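AimR transcriptional regulator (Bacillus phage phi3T, PDB 5ZVV) activates transcription of the phage aimX locus as a homodimer, apparently favouring the lytic cycle until the arbitrium peptide converts it to an inactive monomer and lysogeny follows. Local coordinates at residues A[44-49]-A[67-72]; A[73-78]-A[103-108]; A[81-86]-A[97-102]; A[111-116]-A[142-147]. All coordinates share one frame; numbering follows the deposited sequence.

Contact 1: A[44-49]-A[67-72]; sequences ENLGGL and EYFLEL
L46 is the hub of the apolar packing between 44-49 and 67-72: its CD1 meets F69, its CD2 meets Y68, and both methyls reach L72. CD1 of L46 lies 3.6 Å from CE1 of F69. It also meets L72 tip to tip, with CD1 to CD1 at 4.0 Å. CD2 of L46 takes the edge of the Y68 ring, near its plane, with CE2 4.1 Å away. L49 adds a second contact with Y68. Its CG stands opposite the backbone N (chi1 178°), and CD2 comes within 3.4 Å of Y68 CZ. All five side chains are buried.

The polar part is local. N45 OD1 accepts from G47 N at 2.9 Å, almost straight at 179°, with the donor well above the amide plane. This capping bond fixes the turn before helix 47-56. Q81 also bonds to N45 OD1 and to L46 N. The contact packs the start of helix 47-56 on the end of helix 61-69 in an all-helical fold.

Contact 2: A[73-78]-A[103-108]; sequences DPNKKC and CNSKNS
N75 and N107 bring the two backbones closest, with CA atoms 5.2 Å apart, where the type I turn of 73-76 faces the loop before helix 108-124. The side chain of N107 lies against the N75 backbone, its CB 3.5 Å from N75 O. The two side chains also pack, with N107 CB 4.0 Å from N75 CB. The CG of N107 extends opposite its own N (chi1 177°). Its OD1 then caps the helix through S110 N. P74 packs beside S105, with CB to CB at 4.2 Å.

The loops leading into helices 77-88 and 108-124 meet here, in an all-helical domain. Each segment is shaped by its own polar side chain. D73 OD1 accepts from N75 N at 3.0 Å in an Asx turn. The other oxygen, OD2, makes a salt bridge with K76 NZ at 3.0 Å, met from above the carboxylate plane. K76 is itself the N-cap residue of helix 77-88. On the facing loop, S105 OG probably forms an ST turn to N107 N. P74 O accepts from S110 OG, which adds a tie to helix 108-124. N75 OD1 points at K106 N, 2.9 Å away, but that bond is doubtful. N75 OD1 and S105 OG are modelled too close together, so both positions are less sure.

Contact 3: A[81-86]-A[97-102]; sequences QSVEYS and KIIINL
Between V83 and its partners I98, I99 and L102 there is no flat group to offer a face or an edge. Branched aliphatic chains do the packing, and the rings come from neighbouring helices: Y117 touches V83 and I99, and F69 touches S82 and I98. I98 CG2 and L102 CD1 both come within 3.7 Å of V83 CB. The CG2 of V83, opposite the backbone N, crosses I99 at about a right angle and reaches I99 CG1 at 3.8 Å.

The two segments belong to consecutive helices, 77-88 and 92-103, which form an antiparallel hairpin. Their axes approach to 9.7 Å at a signed crossing angle of -157°. Such hairpins are the building element of TPR-like folds, the clan to which this family belongs.

I98 CD1 packs against two serines one turn apart. It is 3.4 Å from S82 OG and 4.2 Å from S86 CB. Neither hydroxyl is left without a partner: S82 OG bonds to A79 O, and S86 OG to T95 OG1.

Contact 4: A[111-116]-A[142-147]; sequences QEWGKV and IKSAEM
M147, modelled as selenomethionine, lies across one face of W113. Its CE is 3.3 Å from the centroid of the six-membered ring, only 2° off the normal, a CH-pi contact. The selenium stands over the five-membered ring, 4.1 Å from its centroid, in a Met-aromatic contact. The chain is bent at chi2 and again at chi3 (94°), which lays SE and CE along the indole. SE also rests 3.7 Å from CG1 of V116, whose other methyl meets CD1 of I142. CB of E146 touches CZ2 of W113.

Outward from this centre come the polar groups. E112 extends past M147 to the start of helix 145-161. K143 N donates to E112 OE1 at 3.0 Å, nearly straight at 169°, from above the carboxylate plane. E112 OE2 accepts twice: S144 N at 3.0 Å uses the syn lone pair, and S144 OG lies 2.7 Å away, tilted from the plane. S144 OG in turn caps the helix by accepting from M147 N. A water accepts from W113 NE1 at 2.8 Å and donates to E146 OE1 at 3.2 Å.

Three donors therefore grip the buried carboxylate of E112. They fix its rotation and, with the nearby helix N-terminus, probably favour its ionised form.

How the contacts relate
The contacts form a run along neighbouring helices. Contact 3 lies between contacts 1 and 4, and contact 2 sits beside it. Between centres, contact 3 is about 11 Å from contact 1, about 10 Å from contact 2 and about 12 Å from contact 4. Contacts 1 and 4 are about 19 Å apart between centres and do not touch. In sequence, contact 3 is nested in the loop that contact 2 closes, and both use helix 77-88. L46 CD1 packs 3.6 Å from S82 N, joining contacts 1 and 3. Q111 NE2 probably bonds S105 O at 2.6 Å, joining contacts 2 and 4. V83 CG1 packs 3.9 Å from W113 CE3, joining contacts 3 and 4. No contact is touched by the second subunit of the dimer.

Contact 1: A[44-49]-A[67-72]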
loop_
_atom_site.group_PDB
_atom_site.type_symbol
_atom_site.label_atom_id
_atom_site.label_comp_id
_atom_site.label_asym_id
_atom_site.label_seq_id
_atom_site.Cartn_x
_atom_site.Cartn_y
_atom_site.Cartn_z
ATOM N N GLU A 44 -31.594 -8.080 -26.846
ATOM C CA GLU A 44 -30.192 -8.202 -27.217
ATOM C C GLU A 44 -29.298 -7.256 -26.425
ATOM O O GLU A 44 -28.186 -7.635 -26.042
ATOM C CB GLU A 44 -30.035 -7.953 -28.721
ATOM C CG GLU A 44 -28.642 -8.208 -29.271
ATOM C CD GLU A 44 -28.622 -8.279 -30.787
ATOM O OE1 GLU A 44 -29.675 -8.592 -31.381
ATOM O OE2 GLU A 44 -27.557 -8.018 -31.385
ATOM N N ASN A 45 -29.773 -6.043 -26.152
ATOM C CA ASN A 45 -28.993 -5.044 -25.434
ATOM C C ASN A 45 -29.934 -4.238 -24.551
ATOM O O ASN A 45 -31.041 -3.894 -24.970
ATOM C CB ASN A 45 -28.245 -4.121 -26.406
ATOM C CG ASN A 45 -27.209 -3.245 -25.712
ATOM O OD1 ASN A 45 -27.299 -2.971 -24.515
ATOM N ND2 ASN A 45 -26.218 -2.797 -26.472
ATOM N N LEU A 46 -29.480 -3.925 -23.336
ATOM C CA LEU A 46 -30.305 -3.208 -22.373
ATOM C C LEU A 46 -30.178 -1.693 -22.467
ATOM O O LEU A 46 -31.069 -0.987 -21.982
ATOM C CB LEU A 46 -29.953 -3.636 -20.945
ATOM C CG LEU A 46 -30.283 -5.061 -20.507
ATOM C CD1 LEU A 46 -29.825 -5.273 -19.073
ATOM C CD2 LEU A 46 -31.772 -5.334 -20.643
ATOM N N GLY A 47 -29.104 -1.182 -23.069
ATOM C CA GLY A 47 -28.789 0.237 -23.042
ATOM C C GLY A 47 -29.935 1.179 -23.359
ATOM O O GLY A 47 -30.302 2.025 -22.531
ATOM N N GLY A 48 -30.509 1.041 -24.555
ATOM C CA GLY A 48 -31.624 1.893 -24.928
ATOM C C GLY A 48 -32.819 1.718 -24.014
ATOM O O GLY A 48 -33.423 2.701 -23.571
ATOM N N LEU A 49 -33.169 0.465 -23.708
ATOM C CA LEU A 49 -34.283 0.214 -22.800
ATOM C C LEU A 49 -34.034 0.845 -21.438
ATOM O O LEU A 49 -34.945 1.435 -20.848
ATOM C CB LEU A 49 -34.526 -1.284 -22.648
ATOM C CG LEU A 49 -35.656 -1.615 -21.668
ATOM C CD1 LEU A 49 -37.006 -1.163 -22.214
ATOM C CD2 LEU A 49 -35.675 -3.091 -21.351
ATOM N N GLU A 67 -37.932 -6.668 -11.412
ATOM C CA GLU A 67 -38.763 -7.703 -12.016
ATOM C C GLU A 67 -38.279 -8.062 -13.419
ATOM O O GLU A 67 -38.316 -9.234 -13.812
ATOM C CB GLU A 67 -40.222 -7.243 -12.049
ATOM C CG GLU A 67 -41.194 -8.267 -12.610
ATOM C CD GLU A 67 -42.632 -7.789 -12.548
ATOM O OE1 GLU A 67 -42.858 -6.625 -12.151
ATOM O OE2 GLU A 67 -43.536 -8.579 -12.895
ATOM N N TYR A 68 -37.808 -7.070 -14.176
ATOM C CA TYR A 68 -37.472 -7.283 -15.580
ATOM C C TYR A 68 -36.178 -8.075 -15.734
ATOM O O TYR A 68 -36.099 -9.000 -16.551
ATOM C CB TYR A 68 -37.369 -5.933 -16.289
ATOM C CG TYR A 68 -37.166 -6.015 -17.782
ATOM C CD1 TYR A 68 -38.251 -6.065 -18.646
ATOM C CD2 TYR A 68 -35.888 -6.028 -18.331
ATOM C CE1 TYR A 68 -38.074 -6.131 -20.011
ATOM C CE2 TYR A 68 -35.700 -6.098 -19.695
ATOM C CZ TYR A 68 -36.798 -6.151 -20.531
ATOM O OH TYR A 68 -36.623 -6.214 -21.893
ATOM N N PHE A 69 -35.153 -7.726 -14.951
ATOM C CA PHE A 69 -33.843 -8.353 -15.108
ATOM C C PHE A 69 -33.901 -9.850 -14.833
ATOM O O PHE A 69 -33.192 -10.634 -15.476
ATOM C CB PHE A 69 -32.826 -7.689 -14.180
ATOM C CG PHE A 69 -32.336 -6.352 -14.663
ATOM C CD1 PHE A 69 -32.625 -5.908 -15.943
ATOM C CD2 PHE A 69 -31.570 -5.545 -13.836
ATOM C CE1 PHE A 69 -32.169 -4.681 -16.386
ATOM C CE2 PHE A 69 -31.109 -4.317 -14.276
ATOM C CZ PHE A 69 -31.408 -3.886 -15.550
ATOM N N LEU A 70 -34.733 -10.267 -13.876
ATOM C CA LEU A 70 -34.825 -11.678 -13.526
ATOM C C LEU A 70 -35.478 -12.516 -14.617
ATOM O O LEU A 70 -35.461 -13.746 -14.519
ATOM C CB LEU A 70 -35.590 -11.845 -12.212
ATOM C CG LEU A 70 -34.910 -11.241 -10.981
ATOM C CD1 LEU A 70 -35.760 -11.461 -9.739
ATOM C CD2 LEU A 70 -33.513 -11.819 -10.795
ATOM N N GLU A 71 -36.040 -11.886 -15.650
ATOM C CA GLU A 71 -36.619 -12.605 -16.775
ATOM C C GLU A 71 -35.673 -12.728 -17.961
ATOM O O GLU A 71 -35.996 -13.446 -18.912
ATOM C CB GLU A 71 -37.919 -11.926 -17.228
ATOM C CG GLU A 71 -39.019 -11.929 -16.173
ATOM C CD GLU A 71 -39.388 -13.329 -15.710
ATOM O OE1 GLU A 71 -39.371 -14.261 -16.541
ATOM O OE2 GLU A 71 -39.693 -13.497 -14.510
ATOM N N LEU A 72 -34.524 -12.056 -17.931
ATOM C CA LEU A 72 -33.565 -12.149 -19.020
ATOM C C LEU A 72 -32.974 -13.555 -19.103
ATOM O O LEU A 72 -32.952 -14.312 -18.128
ATOM C CB LEU A 72 -32.441 -11.127 -18.837
ATOM C CG LEU A 72 -32.823 -9.646 -18.874
ATOM C CD1 LEU A 72 -31.650 -8.791 -18.432
ATOM C CD2 LEU A 72 -33.291 -9.241 -20.266
#

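Contact 2: A[73-78]-A[103-108]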
loop_
_atom_site.group_PDB
_atom_site.type_symbol
_atom_site.label_atom_id
_atom_site.label_comp_id
_atom_site.label_asym_id
_atom_site.label_seq_id
_atom_site.Cartn_x
_atom_site.Cartn_y
_atom_site.Cartn_z
ATOM N N ASP A 73 -32.496 -13.899 -20.291
ATOM C CA ASP A 73 -31.830 -15.180 -20.499
ATOM C C ASP A 73 -30.470 -15.155 -19.816
ATOM O O ASP A 73 -29.596 -14.381 -20.230
ATOM C CB ASP A 73 -31.678 -15.462 -21.993
ATOM C CG ASP A 73 -31.256 -16.899 -22.287
ATOM O OD1 ASP A 73 -30.560 -17.516 -21.456
ATOM O OD2 ASP A 73 -31.622 -17.411 -23.370
ATOM N N PRO A 74 -30.237 -15.977 -18.790
ATOM C CA PRO A 74 -28.957 -15.900 -18.069
ATOM C C PRO A 74 -27.751 -16.208 -18.934
ATOM O O PRO A 74 -26.630 -15.861 -18.546
ATOM C CB PRO A 74 -29.119 -16.940 -16.949
ATOM C CG PRO A 74 -30.597 -17.185 -16.847
ATOM C CD PRO A 74 -31.126 -17.010 -18.233
ATOM N N ASN A 75 -27.943 -16.839 -20.090
ATOM C CA ASN A 75 -26.843 -17.277 -20.936
ATOM C C ASN A 75 -26.355 -16.207 -21.905
ATOM O O ASN A 75 -25.402 -16.465 -22.646
ATOM C CB ASN A 75 -27.258 -18.519 -21.735
ATOM C CG ASN A 75 -27.653 -19.686 -20.850
ATOM O OD1 ASN A 75 -26.923 -20.062 -19.936
ATOM N ND2 ASN A 75 -28.816 -20.266 -21.122
ATOM N N LYS A 76 -26.963 -15.026 -21.922
ATOM C CA LYS A 76 -26.726 -14.050 -22.980
ATOM C C LYS A 76 -26.246 -12.718 -22.404
ATOM O O LYS A 76 -26.145 -12.532 -21.188
ATOM C CB LYS A 76 -27.990 -13.869 -23.826
ATOM C CG LYS A 76 -28.364 -15.116 -24.617
ATOM C CD LYS A 76 -29.528 -14.848 -25.554
ATOM C CE LYS A 76 -29.697 -15.970 -26.568
ATOM N NZ LYS A 76 -30.021 -17.271 -25.921
ATOM N N LYS A 77 -25.956 -11.782 -23.315
ATOM C CA LYS A 77 -25.298 -10.530 -22.947
ATOM C C LYS A 77 -26.183 -9.657 -22.060
ATOM O O LYS A 77 -25.683 -8.973 -21.155
ATOM C CB LYS A 77 -24.892 -9.775 -24.214
ATOM C CG LYS A 77 -24.799 -8.266 -24.047
ATOM C CD LYS A 77 -24.942 -7.546 -25.381
ATOM C CE LYS A 77 -23.647 -7.557 -26.174
ATOM N NZ LYS A 77 -22.574 -6.797 -25.473
ATOM N N CYS A 78 -27.497 -9.670 -22.301
ATOM C CA CYS A 78 -28.400 -8.814 -21.537
ATOM C C CYS A 78 -28.313 -9.085 -20.041
ATOM O O CYS A 78 -28.414 -8.156 -19.232
ATOM C CB CYS A 78 -29.835 -8.999 -22.022
ATOM S SG CYS A 78 -30.375 -7.764 -23.213
ATOM N N CYS A 103 -24.154 -17.627 -12.523
ATOM C CA CYS A 103 -23.311 -18.762 -12.163
ATOM C C CYS A 103 -23.948 -20.081 -12.586
ATOM O O CYS A 103 -23.257 -20.979 -13.078
ATOM C CB CYS A 103 -23.027 -18.754 -10.661
ATOM S SG CYS A 103 -21.814 -17.511 -10.131
ATOM N N ASN A 104 -25.265 -20.215 -12.409
ATOM C CA ASN A 104 -25.962 -21.434 -12.806
ATOM C C ASN A 104 -26.164 -21.544 -14.312
ATOM O O ASN A 104 -26.716 -22.549 -14.774
ATOM C CB ASN A 104 -27.317 -21.521 -12.101
ATOM C CG ASN A 104 -27.182 -21.649 -10.598
ATOM O OD1 ASN A 104 -26.130 -22.036 -10.090
ATOM N ND2 ASN A 104 -28.251 -21.329 -9.876
ATOM N N SER A 105 -25.733 -20.550 -15.080
ATOM C CA SER A 105 -25.898 -20.567 -16.524
ATOM C C SER A 105 -25.028 -21.647 -17.163
ATOM O O SER A 105 -24.038 -22.110 -16.591
ATOM C CB SER A 105 -25.553 -19.197 -17.107
ATOM O OG SER A 105 -25.398 -19.254 -18.512
ATOM N N LYS A 106 -25.418 -22.052 -18.374
ATOM C CA LYS A 106 -24.643 -23.002 -19.162
ATOM C C LYS A 106 -23.524 -22.343 -19.954
ATOM O O LYS A 106 -22.605 -23.040 -20.398
ATOM C CB LYS A 106 -25.553 -23.759 -20.137
ATOM C CG LYS A 106 -26.514 -24.736 -19.489
ATOM C CD LYS A 106 -27.311 -25.484 -20.547
ATOM C CE LYS A 106 -28.251 -26.501 -19.919
ATOM N NZ LYS A 106 -29.023 -27.253 -20.950
ATOM N N ASN A 107 -23.583 -21.026 -20.138
ATOM C CA ASN A 107 -22.633 -20.307 -20.975
ATOM C C ASN A 107 -21.409 -19.909 -20.159
ATOM O O ASN A 107 -21.538 -19.407 -19.038
ATOM C CB ASN A 107 -23.297 -19.073 -21.585
ATOM C CG ASN A 107 -22.337 -18.244 -22.404
ATOM O OD1 ASN A 107 -21.617 -17.407 -21.867
ATOM N ND2 ASN A 107 -22.324 -18.467 -23.715
ATOM N N SER A 108 -20.224 -20.122 -20.734
ATOM C CA SER A 108 -18.987 -19.900 -19.991
ATOM C C SER A 108 -18.769 -18.421 -19.688
ATOM O O SER A 108 -18.246 -18.076 -18.624
ATOM C CB SER A 108 -17.799 -20.468 -20.764
ATOM O OG SER A 108 -17.658 -19.829 -22.019
#

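Contact 3: A[81-86]-A[97-102]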
loop_
_atom_site.group_PDB
_atom_site.type_symbol
_atom_site.label_atom_id
_atom_site.label_comp_id
_atom_site.label_asym_id
_atom_site.label_seq_id
_atom_site.Cartn_x
_atom_site.Cartn_y
_atom_site.Cartn_z
ATOM N N GLN A 81 -24.986 -7.419 -18.755
ATOM C CA GLN A 81 -25.290 -5.999 -18.622
ATOM C C GLN A 81 -26.155 -5.744 -17.397
ATOM O O GLN A 81 -25.929 -4.780 -16.654
ATOM C CB GLN A 81 -25.987 -5.488 -19.884
ATOM C CG GLN A 81 -25.127 -5.527 -21.130
ATOM C CD GLN A 81 -25.867 -5.056 -22.369
ATOM O OE1 GLN A 81 -27.035 -5.384 -22.570
ATOM N NE2 GLN A 81 -25.189 -4.279 -23.204
ATOM N N SER A 82 -27.136 -6.616 -17.154
ATOM C CA SER A 82 -28.036 -6.420 -16.024
ATOM C C SER A 82 -27.294 -6.527 -14.699
ATOM O O SER A 82 -27.594 -5.785 -13.758
ATOM C CB SER A 82 -29.186 -7.427 -16.077
ATOM O OG SER A 82 -28.829 -8.650 -15.462
ATOM N N VAL A 83 -26.316 -7.434 -14.600
ATOM C CA VAL A 83 -25.589 -7.540 -13.337
ATOM C C VAL A 83 -24.735 -6.298 -13.114
ATOM O O VAL A 83 -24.613 -5.814 -11.978
ATOM C CB VAL A 83 -24.757 -8.839 -13.265
ATOM C CG1 VAL A 83 -23.395 -8.694 -13.933
ATOM C CG2 VAL A 83 -24.585 -9.266 -11.812
ATOM N N GLU A 84 -24.168 -5.733 -14.188
ATOM C CA GLU A 84 -23.373 -4.520 -14.011
ATOM C C GLU A 84 -24.246 -3.332 -13.620
ATOM O O GLU A 84 -23.902 -2.566 -12.709
ATOM C CB GLU A 84 -22.571 -4.206 -15.276
ATOM C CG GLU A 84 -22.027 -2.771 -15.338
ATOM C CD GLU A 84 -21.111 -2.403 -14.171
ATOM O OE1 GLU A 84 -20.670 -3.300 -13.421
ATOM O OE2 GLU A 84 -20.825 -1.198 -14.004
ATOM N N TYR A 85 -25.381 -3.155 -14.302
ATOM C CA TYR A 85 -26.280 -2.059 -13.953
ATOM C C TYR A 85 -26.816 -2.217 -12.535
ATOM O O TYR A 85 -26.923 -1.237 -11.788
ATOM C CB TYR A 85 -27.430 -1.980 -14.960
ATOM C CG TYR A 85 -28.211 -0.687 -14.901
ATOM C CD1 TYR A 85 -27.660 0.501 -15.363
ATOM C CD2 TYR A 85 -29.503 -0.657 -14.394
ATOM C CE1 TYR A 85 -28.371 1.685 -15.316
ATOM C CE2 TYR A 85 -30.223 0.521 -14.343
ATOM C CZ TYR A 85 -29.653 1.687 -14.805
ATOM O OH TYR A 85 -30.366 2.863 -14.755
ATOM N N SER A 86 -27.150 -3.447 -12.142
ATOM C CA SER A 86 -27.652 -3.674 -10.792
ATOM C C SER A 86 -26.593 -3.340 -9.752
ATOM O O SER A 86 -26.885 -2.683 -8.746
ATOM C CB SER A 86 -28.118 -5.122 -10.641
ATOM O OG SER A 86 -28.722 -5.336 -9.378
ATOM N N LYS A 97 -29.112 -12.071 -6.684
ATOM C CA LYS A 97 -29.963 -12.985 -7.443
ATOM C C LYS A 97 -29.439 -13.173 -8.866
ATOM O O LYS A 97 -29.324 -14.304 -9.360
ATOM C CB LYS A 97 -31.403 -12.471 -7.455
ATOM C CG LYS A 97 -32.073 -12.502 -6.090
ATOM C CD LYS A 97 -33.467 -11.900 -6.139
ATOM C CE LYS A 97 -34.075 -11.821 -4.745
ATOM N NZ LYS A 97 -35.404 -11.147 -4.750
ATOM N N ILE A 98 -29.097 -12.067 -9.534
ATOM C CA ILE A 98 -28.572 -12.148 -10.896
ATOM C C ILE A 98 -27.244 -12.896 -10.918
ATOM O O ILE A 98 -26.961 -13.651 -11.855
ATOM C CB ILE A 98 -28.440 -10.740 -11.506
ATOM C CG1 ILE A 98 -29.804 -10.050 -11.568
ATOM C CG2 ILE A 98 -27.829 -10.816 -12.898
ATOM C CD1 ILE A 98 -29.756 -8.658 -12.152
ATOM N N ILE A 99 -26.411 -12.701 -9.894
ATOM C CA ILE A 99 -25.142 -13.424 -9.829
ATOM C C ILE A 99 -25.388 -14.924 -9.749
ATOM O O ILE A 99 -24.688 -15.720 -10.392
ATOM C CB ILE A 99 -24.294 -12.925 -8.644
ATOM C CG1 ILE A 99 -23.753 -11.525 -8.926
ATOM C CG2 ILE A 99 -23.138 -13.880 -8.365
ATOM C CD1 ILE A 99 -22.909 -10.969 -7.806
ATOM N N ILE A 100 -26.392 -15.335 -8.970
ATOM C CA ILE A 100 -26.746 -16.752 -8.908
ATOM C C ILE A 100 -27.188 -17.252 -10.281
ATOM O O ILE A 100 -26.756 -18.318 -10.740
ATOM C CB ILE A 100 -27.829 -16.989 -7.840
ATOM C CG1 ILE A 100 -27.243 -16.780 -6.440
ATOM C CG2 ILE A 100 -28.428 -18.384 -7.981
ATOM C CD1 ILE A 100 -28.279 -16.754 -5.340
ATOM N N ASN A 101 -28.049 -16.487 -10.962
ATOM C CA ASN A 101 -28.504 -16.910 -12.286
ATOM C C ASN A 101 -27.343 -17.020 -13.271
ATOM O O ASN A 101 -27.307 -17.938 -14.100
ATOM C CB ASN A 101 -29.563 -15.944 -12.819
ATOM C CG ASN A 101 -30.875 -16.040 -12.067
ATOM O OD1 ASN A 101 -31.120 -17.001 -11.341
ATOM N ND2 ASN A 101 -31.731 -15.040 -12.245
ATOM N N LEU A 102 -26.383 -16.095 -13.197
ATOM C CA LEU A 102 -25.245 -16.125 -14.112
ATOM C C LEU A 102 -24.319 -17.292 -13.805
ATOM O O LEU A 102 -23.744 -17.891 -14.721
ATOM C CB LEU A 102 -24.479 -14.805 -14.042
ATOM C CG LEU A 102 -25.199 -13.580 -14.606
ATOM C CD1 LEU A 102 -24.366 -12.330 -14.391
ATOM C CD2 LEU A 102 -25.494 -13.783 -16.079
#

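Contact 4: A[111-116]-A[142-147]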
loop_
_atom_site.group_PDB
_atom_site.type_symbol
_atom_site.label_atom_id
_atom_site.label_comp_id
_atom_site.label_asym_id
_atom_site.label_seq_id
_atom_site.Cartn_x
_atom_site.Cartn_y
_atom_site.Cartn_z
ATOM N N GLN A 111 -21.081 -17.589 -16.785
ATOM C CA GLN A 111 -20.498 -18.143 -15.566
ATOM C C GLN A 111 -19.317 -17.308 -15.094
ATOM O O GLN A 111 -19.146 -17.081 -13.890
ATOM C CB GLN A 111 -20.056 -19.587 -15.797
ATOM C CG GLN A 111 -21.173 -20.553 -16.122
ATOM C CD GLN A 111 -20.660 -21.957 -16.375
ATOM O OE1 GLN A 111 -19.484 -22.250 -16.148
ATOM N NE2 GLN A 111 -21.538 -22.834 -16.851
ATOM N N GLU A 112 -18.492 -16.843 -16.032
ATOM C CA GLU A 112 -17.328 -16.038 -15.686
ATOM C C GLU A 112 -17.745 -14.716 -15.055
ATOM O O GLU A 112 -17.210 -14.312 -14.014
ATOM C CB GLU A 112 -16.488 -15.817 -16.943
ATOM C CG GLU A 112 -15.442 -14.733 -16.854
ATOM C CD GLU A 112 -14.681 -14.590 -18.155
ATOM O OE1 GLU A 112 -14.409 -15.628 -18.794
ATOM O OE2 GLU A 112 -14.377 -13.445 -18.550
ATOM N N TRP A 113 -18.708 -14.026 -15.675
ATOM C CA TRP A 113 -19.244 -12.803 -15.085
ATOM C C TRP A 113 -19.808 -13.067 -13.696
ATOM O O TRP A 113 -19.583 -12.287 -12.764
ATOM C CB TRP A 113 -20.329 -12.215 -15.985
ATOM C CG TRP A 113 -19.807 -11.426 -17.142
ATOM C CD1 TRP A 113 -19.021 -11.883 -18.160
ATOM C CD2 TRP A 113 -20.057 -10.043 -17.415
ATOM N NE1 TRP A 113 -18.756 -10.865 -19.045
ATOM C CE2 TRP A 113 -19.382 -9.725 -18.611
ATOM C CE3 TRP A 113 -20.781 -9.039 -16.760
ATOM C CZ2 TRP A 113 -19.410 -8.446 -19.168
ATOM C CZ3 TRP A 113 -20.811 -7.771 -17.316
ATOM C CH2 TRP A 113 -20.127 -7.485 -18.509
ATOM N N GLY A 114 -20.546 -14.167 -13.543
ATOM C CA GLY A 114 -21.131 -14.478 -12.250
ATOM C C GLY A 114 -20.084 -14.725 -11.185
ATOM O O GLY A 114 -20.250 -14.322 -10.033
ATOM N N LYS A 115 -18.985 -15.385 -11.556
ATOM C CA LYS A 115 -17.938 -15.673 -10.583
ATOM C C LYS A 115 -17.168 -14.414 -10.213
ATOM O O LYS A 115 -16.833 -14.207 -9.040
ATOM C CB LYS A 115 -17.001 -16.750 -11.131
ATOM C CG LYS A 115 -17.622 -18.141 -11.131
ATOM C CD LYS A 115 -17.143 -18.986 -12.303
ATOM C CE LYS A 115 -15.668 -19.320 -12.202
ATOM N NZ LYS A 115 -15.209 -20.122 -13.370
ATOM N N VAL A 116 -16.889 -13.552 -11.195
ATOM C CA VAL A 116 -16.151 -12.325 -10.908
ATOM C C VAL A 116 -16.989 -11.387 -10.048
ATOM O O VAL A 116 -16.503 -10.829 -9.058
ATOM C CB VAL A 116 -15.696 -11.647 -12.212
ATOM C CG1 VAL A 116 -15.061 -10.298 -11.914
ATOM C CG2 VAL A 116 -14.715 -12.539 -12.951
ATOM N N ILE A 142 -10.260 -16.237 -16.597
ATOM C CA ILE A 142 -11.040 -15.145 -17.167
ATOM C C ILE A 142 -10.606 -14.901 -18.604
ATOM O O ILE A 142 -9.420 -14.684 -18.885
ATOM C CB ILE A 142 -10.886 -13.880 -16.309
ATOM C CG1 ILE A 142 -11.369 -14.154 -14.881
ATOM C CG2 ILE A 142 -11.637 -12.711 -16.931
ATOM C CD1 ILE A 142 -11.057 -13.048 -13.906
ATOM N N LYS A 143 -11.570 -14.928 -19.521
ATOM C CA LYS A 143 -11.312 -14.787 -20.951
ATOM C C LYS A 143 -11.799 -13.470 -21.530
ATOM O O LYS A 143 -11.081 -12.844 -22.313
ATOM C CB LYS A 143 -11.975 -15.934 -21.725
ATOM C CG LYS A 143 -11.731 -17.321 -21.157
ATOM C CD LYS A 143 -10.326 -17.809 -21.439
ATOM C CE LYS A 143 -10.215 -19.304 -21.182
ATOM N NZ LYS A 143 -8.870 -19.839 -21.534
ATOM N N SER A 144 -13.009 -13.041 -21.178
ATOM C CA SER A 144 -13.575 -11.832 -21.758
ATOM C C SER A 144 -12.793 -10.606 -21.313
ATOM O O SER A 144 -12.318 -10.529 -20.176
ATOM C CB SER A 144 -15.042 -11.681 -21.353
ATOM O OG SER A 144 -15.150 -11.309 -19.990
ATOM N N ALA A 145 -12.664 -9.638 -22.223
ATOM C CA ALA A 145 -11.990 -8.388 -21.887
ATOM C C ALA A 145 -12.667 -7.704 -20.705
ATOM O O ALA A 145 -12.006 -7.328 -19.728
ATOM C CB ALA A 145 -11.965 -7.468 -23.107
ATOM N N GLU A 146 -13.995 -7.561 -20.770
ATOM C CA GLU A 146 -14.750 -6.880 -19.721
ATOM C C GLU A 146 -14.369 -7.390 -18.337
ATOM O O GLU A 146 -13.971 -6.616 -17.459
ATOM C CB GLU A 146 -16.253 -7.052 -19.961
ATOM C CG GLU A 146 -16.790 -6.318 -21.180
ATOM C CD GLU A 146 -16.594 -7.090 -22.468
ATOM O OE1 GLU A 146 -16.200 -8.273 -22.403
ATOM O OE2 GLU A 146 -16.838 -6.512 -23.549
HETATM N N MSE A 147 -14.460 -8.697 -18.131
HETATM C CA MSE A 147 -14.159 -9.245 -16.818
HETATM C C MSE A 147 -12.673 -9.134 -16.510
HETATM O O MSE A 147 -12.305 -8.845 -15.368
HETATM C CB MSE A 147 -14.648 -10.686 -16.709
HETATM C CG MSE A 147 -16.161 -10.784 -16.494
HETATM SE SE MSE A 147 -16.843 -9.571 -15.103
HETATM C CE MSE A 147 -17.380 -8.040 -16.206
HETATM O O HOH W 1 -18.438 -10.441 -21.815
#